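Local coordinates for formate-dependent phosphoribosylglycinamide formyltransferase (Mycobacterium tuberculosis H37Rv, PDB 6KHR), which is an enzyme of the ATP-grasp superfamily and assembles from two copies of its chain, at residues W315-V318 against R319-R322; V399-A402 against R403-R407. All blocks are in the same frame, centred on the assembly; numbering follows the deposited sequence.

Interaction 1. Residues W315-V318 against R319-R322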
# COMPACT_ATOMS: atom_id res chain seq x y z
N TRP A 315 10.13 2.93 -4.39
CA TRP A 315 8.73 2.83 -4.82
C TRP A 315 8.38 1.48 -5.41
O TRP A 315 7.22 1.05 -5.32
CB TRP A 315 8.41 3.91 -5.86
CG TRP A 315 7.99 5.19 -5.25
CD1 TRP A 315 8.71 6.34 -5.17
CD2 TRP A 315 6.73 5.45 -4.61
NE1 TRP A 315 7.98 7.30 -4.53
CE2 TRP A 315 6.76 6.79 -4.17
CE3 TRP A 315 5.57 4.70 -4.39
CZ2 TRP A 315 5.70 7.38 -3.51
CZ3 TRP A 315 4.51 5.29 -3.75
CH2 TRP A 315 4.58 6.62 -3.32
N VAL A 316 9.34 0.79 -6.04
CA VAL A 316 9.04 -0.53 -6.60
C VAL A 316 8.51 -1.47 -5.53
O VAL A 316 7.69 -2.35 -5.83
CB VAL A 316 10.30 -1.12 -7.29
CG1 VAL A 316 11.45 -1.29 -6.31
CG2 VAL A 316 9.99 -2.44 -7.93
N THR A 317 8.93 -1.28 -4.27
CA THR A 317 8.56 -2.21 -3.20
C THR A 317 7.06 -2.24 -2.95
O THR A 317 6.55 -3.28 -2.51
CB THR A 317 9.33 -1.91 -1.89
OG1 THR A 317 9.07 -0.57 -1.45
CG2 THR A 317 10.84 -2.12 -2.08
N VAL A 318 6.35 -1.15 -3.29
CA VAL A 318 4.90 -1.10 -3.08
C VAL A 318 4.22 -2.32 -3.70
O VAL A 318 3.21 -2.80 -3.19
CB VAL A 318 4.31 0.23 -3.63
CG1 VAL A 318 2.81 0.18 -3.69
CG2 VAL A 318 4.75 1.41 -2.76
N ARG A 319 4.80 -2.86 -4.78
CA ARG A 319 4.26 -4.06 -5.42
C ARG A 319 5.19 -5.26 -5.44
O ARG A 319 4.71 -6.37 -5.66
CB ARG A 319 3.85 -3.76 -6.88
CG ARG A 319 2.60 -2.93 -7.03
CD ARG A 319 1.41 -3.70 -6.48
NE ARG A 319 0.23 -2.85 -6.37
CZ ARG A 319 -0.79 -3.12 -5.56
NH1 ARG A 319 -0.77 -4.21 -4.81
NH2 ARG A 319 -1.83 -2.29 -5.52
N SER A 320 6.50 -5.09 -5.22
CA SER A 320 7.39 -6.24 -5.36
C SER A 320 7.69 -6.95 -4.05
O SER A 320 8.16 -8.10 -4.09
CB SER A 320 8.71 -5.82 -6.01
OG SER A 320 9.18 -4.62 -5.42
N GLN A 321 7.43 -6.33 -2.91
CA GLN A 321 7.67 -6.96 -1.62
C GLN A 321 6.36 -7.19 -0.89
O GLN A 321 5.42 -6.42 -1.06
CB GLN A 321 8.57 -6.10 -0.72
CG GLN A 321 9.86 -5.65 -1.35
CD GLN A 321 10.89 -5.25 -0.32
OE1 GLN A 321 12.02 -5.72 -0.38
NE2 GLN A 321 10.51 -4.39 0.62
N ARG A 322 6.32 -8.25 -0.07
CA ARG A 322 5.22 -8.43 0.87
C ARG A 322 4.95 -7.14 1.65
O ARG A 322 3.81 -6.67 1.72
CB ARG A 322 5.54 -9.59 1.82
CG ARG A 322 4.33 -10.14 2.55
CD ARG A 322 4.73 -11.21 3.58
NE ARG A 322 5.26 -10.60 4.81
CZ ARG A 322 4.55 -10.28 5.89
NH1 ARG A 322 3.25 -10.48 5.97
NH2 ARG A 322 5.16 -9.74 6.93
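V316 and T317 meet R319, S320 and Q321 within a single short helical turn of the ATP-grasp domain, where helix 317-320 lies against strands 238-252 and 256-261. The carbonyl of V316 is the main acceptor. It takes S320 N at 3.0 Å, the i to i+4 bond of an alpha turn, and R319 N at 3.1 Å, which stands above the carbonyl plane. The next bond runs from Q321 N to T317 O at 3.2 Å, before Q321 departs from helical geometry.

S320 suits a buried turn because its small hydroxyl folds back on the backbone: with OG between backbone N and carbonyl carbon (chi1 45°), its one proton is within reach of both V316 O and Q261 OE1. V316 packs on I247 and on S259 and Q261 of the neighbouring strands. R319 turns away from the turn, and its guanidinium forms salt bridges with D381 and with E327 of the second subunit.

T317 and Q321 run side by side in the same direction. Q321 OE1 is bonded by the amide of Q261, and its NE2 makes a weak hydrogen bond to L323 O. With T317 OG1 turned to A314 O and V325 N, the threonine methyl faces the glutamine, CG2 lying 3.5 Å from Q321 NE2.

Interaction 2. Residues V399-A402 against R403-R407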
# COMPACT_ATOMS: atom_id res chain seq x y z
N VAL A 399 12.43 -9.74 -14.20
CA VAL A 399 12.69 -8.31 -14.11
C VAL A 399 12.60 -7.68 -15.49
O VAL A 399 12.07 -6.57 -15.65
CB VAL A 399 14.07 -8.05 -13.46
CG1 VAL A 399 14.43 -6.58 -13.55
CG2 VAL A 399 14.03 -8.48 -12.02
N ALA A 400 13.07 -8.40 -16.51
CA ALA A 400 13.10 -7.85 -17.85
C ALA A 400 11.69 -7.56 -18.35
O ALA A 400 11.44 -6.48 -18.91
CB ALA A 400 13.82 -8.83 -18.79
N ILE A 401 10.75 -8.49 -18.15
CA ILE A 401 9.37 -8.21 -18.49
C ILE A 401 8.83 -7.10 -17.60
O ILE A 401 8.12 -6.20 -18.07
CB ILE A 401 8.51 -9.49 -18.39
CG1 ILE A 401 9.01 -10.56 -19.35
CG2 ILE A 401 7.04 -9.19 -18.67
CD1 ILE A 401 8.69 -11.95 -18.87
N ALA A 402 9.20 -7.11 -16.32
CA ALA A 402 8.66 -6.11 -15.42
C ALA A 402 9.12 -4.70 -15.82
O ALA A 402 8.34 -3.74 -15.72
CB ALA A 402 9.04 -6.47 -13.99
N ARG A 403 10.35 -4.57 -16.33
CA ARG A 403 10.78 -3.25 -16.79
C ARG A 403 10.09 -2.85 -18.08
O ARG A 403 9.72 -1.68 -18.26
CB ARG A 403 12.30 -3.22 -16.96
CG ARG A 403 13.03 -3.30 -15.65
CD ARG A 403 14.50 -3.38 -15.84
NE ARG A 403 15.01 -2.15 -16.44
CZ ARG A 403 16.29 -1.96 -16.75
NH1 ARG A 403 17.19 -2.91 -16.53
NH2 ARG A 403 16.67 -0.82 -17.30
N GLU A 404 9.88 -3.81 -19.00
CA GLU A 404 9.22 -3.47 -20.25
C GLU A 404 7.76 -3.05 -20.02
O GLU A 404 7.28 -2.09 -20.63
CB GLU A 404 9.30 -4.64 -21.22
CG GLU A 404 9.06 -4.26 -22.68
CD GLU A 404 7.67 -4.63 -23.17
OE1 GLU A 404 7.44 -4.57 -24.40
OE2 GLU A 404 6.81 -4.99 -22.34
N ARG A 405 7.06 -3.74 -19.12
CA ARG A 405 5.69 -3.35 -18.79
C ARG A 405 5.63 -1.98 -18.15
O ARG A 405 4.71 -1.20 -18.43
CB ARG A 405 5.07 -4.38 -17.85
CG ARG A 405 5.00 -5.73 -18.40
CD ARG A 405 4.67 -6.74 -17.32
NE ARG A 405 4.08 -7.90 -17.96
CZ ARG A 405 3.66 -8.99 -17.33
NH1 ARG A 405 3.75 -9.06 -16.02
NH2 ARG A 405 3.14 -9.99 -18.03
N ALA A 406 6.58 -1.68 -17.25
CA ALA A 406 6.56 -0.40 -16.57
C ALA A 406 6.85 0.73 -17.54
O ALA A 406 6.24 1.80 -17.45
CB ALA A 406 7.55 -0.38 -15.40
N ARG A 407 7.75 0.50 -18.49
CA ARG A 407 7.98 1.54 -19.49
C ARG A 407 6.73 1.74 -20.34
O ARG A 407 6.41 2.87 -20.71
CB ARG A 407 9.22 1.18 -20.30
CG ARG A 407 9.46 1.96 -21.54
CD ARG A 407 9.91 1.03 -22.65
NE ARG A 407 11.36 0.94 -22.75
CZ ARG A 407 12.09 1.65 -23.61
NH1 ARG A 407 11.50 2.49 -24.46
NH2 ARG A 407 13.41 1.51 -23.64
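I401 and R405, one helical turn apart, lie side by side and point the same way, and the branch methyl of I401 rests over one face of the guanidinium, near NE. I401 CG2 sits 3.3 Å above the guanidinium plane of R405, displaced toward its rim. It reaches there because CG2 is anti to the backbone N, on the side of the carbonyl carbon, while the arginine extends from CG to NE. An arginine fits here since its flat face accepts a methyl while its N-H groups stay polar: NH1 bonds T395 O and makes a salt bridge with E379.

V399 and R403 meet differently, crossing obliquely, with V399 CG1 3.9 Å from R403 CD. The arginine chain bends at chi3 (65°), and its head leaves the valine for E258, with a cation-pi contact to W260. Beneath both pairs runs regular alpha-helical bonding: R403 N to V399 O is 2.7 Å and R405 N to I401 O 2.9 Å.

A402 and A406 are both buried; the small methyl of A406 lets the helix come close to A347. Helix 399-413, which comes after strand 390-395 in the chain, packs on strand 346-351, with R403 and A406 against A347 and R403 reaching over to strand 256-261.

In the fold
Interaction 1 closes well before interaction 2 opens along the chain, yet their centres lie 14 Å apart and their nearest atoms about 7 Å, without touching. Strand 256-261 serves both: V316 of interaction 1 rests on S259 and Q261, while R403 of interaction 2 takes E258 and W260, the residues alternating along the strand. The segment leading into strand 346-351 is also shared, since the backbone of S320 is hydrogen-bonded to that of I343 and V399 touches P345. Both also reach the start of strand 380-384: interaction 1 through D381 within it, interaction 2 through E379 just before it. The two differ in setting: residues 315-322 reach the second subunit, whereas no other chain of the assembly touches 399-407.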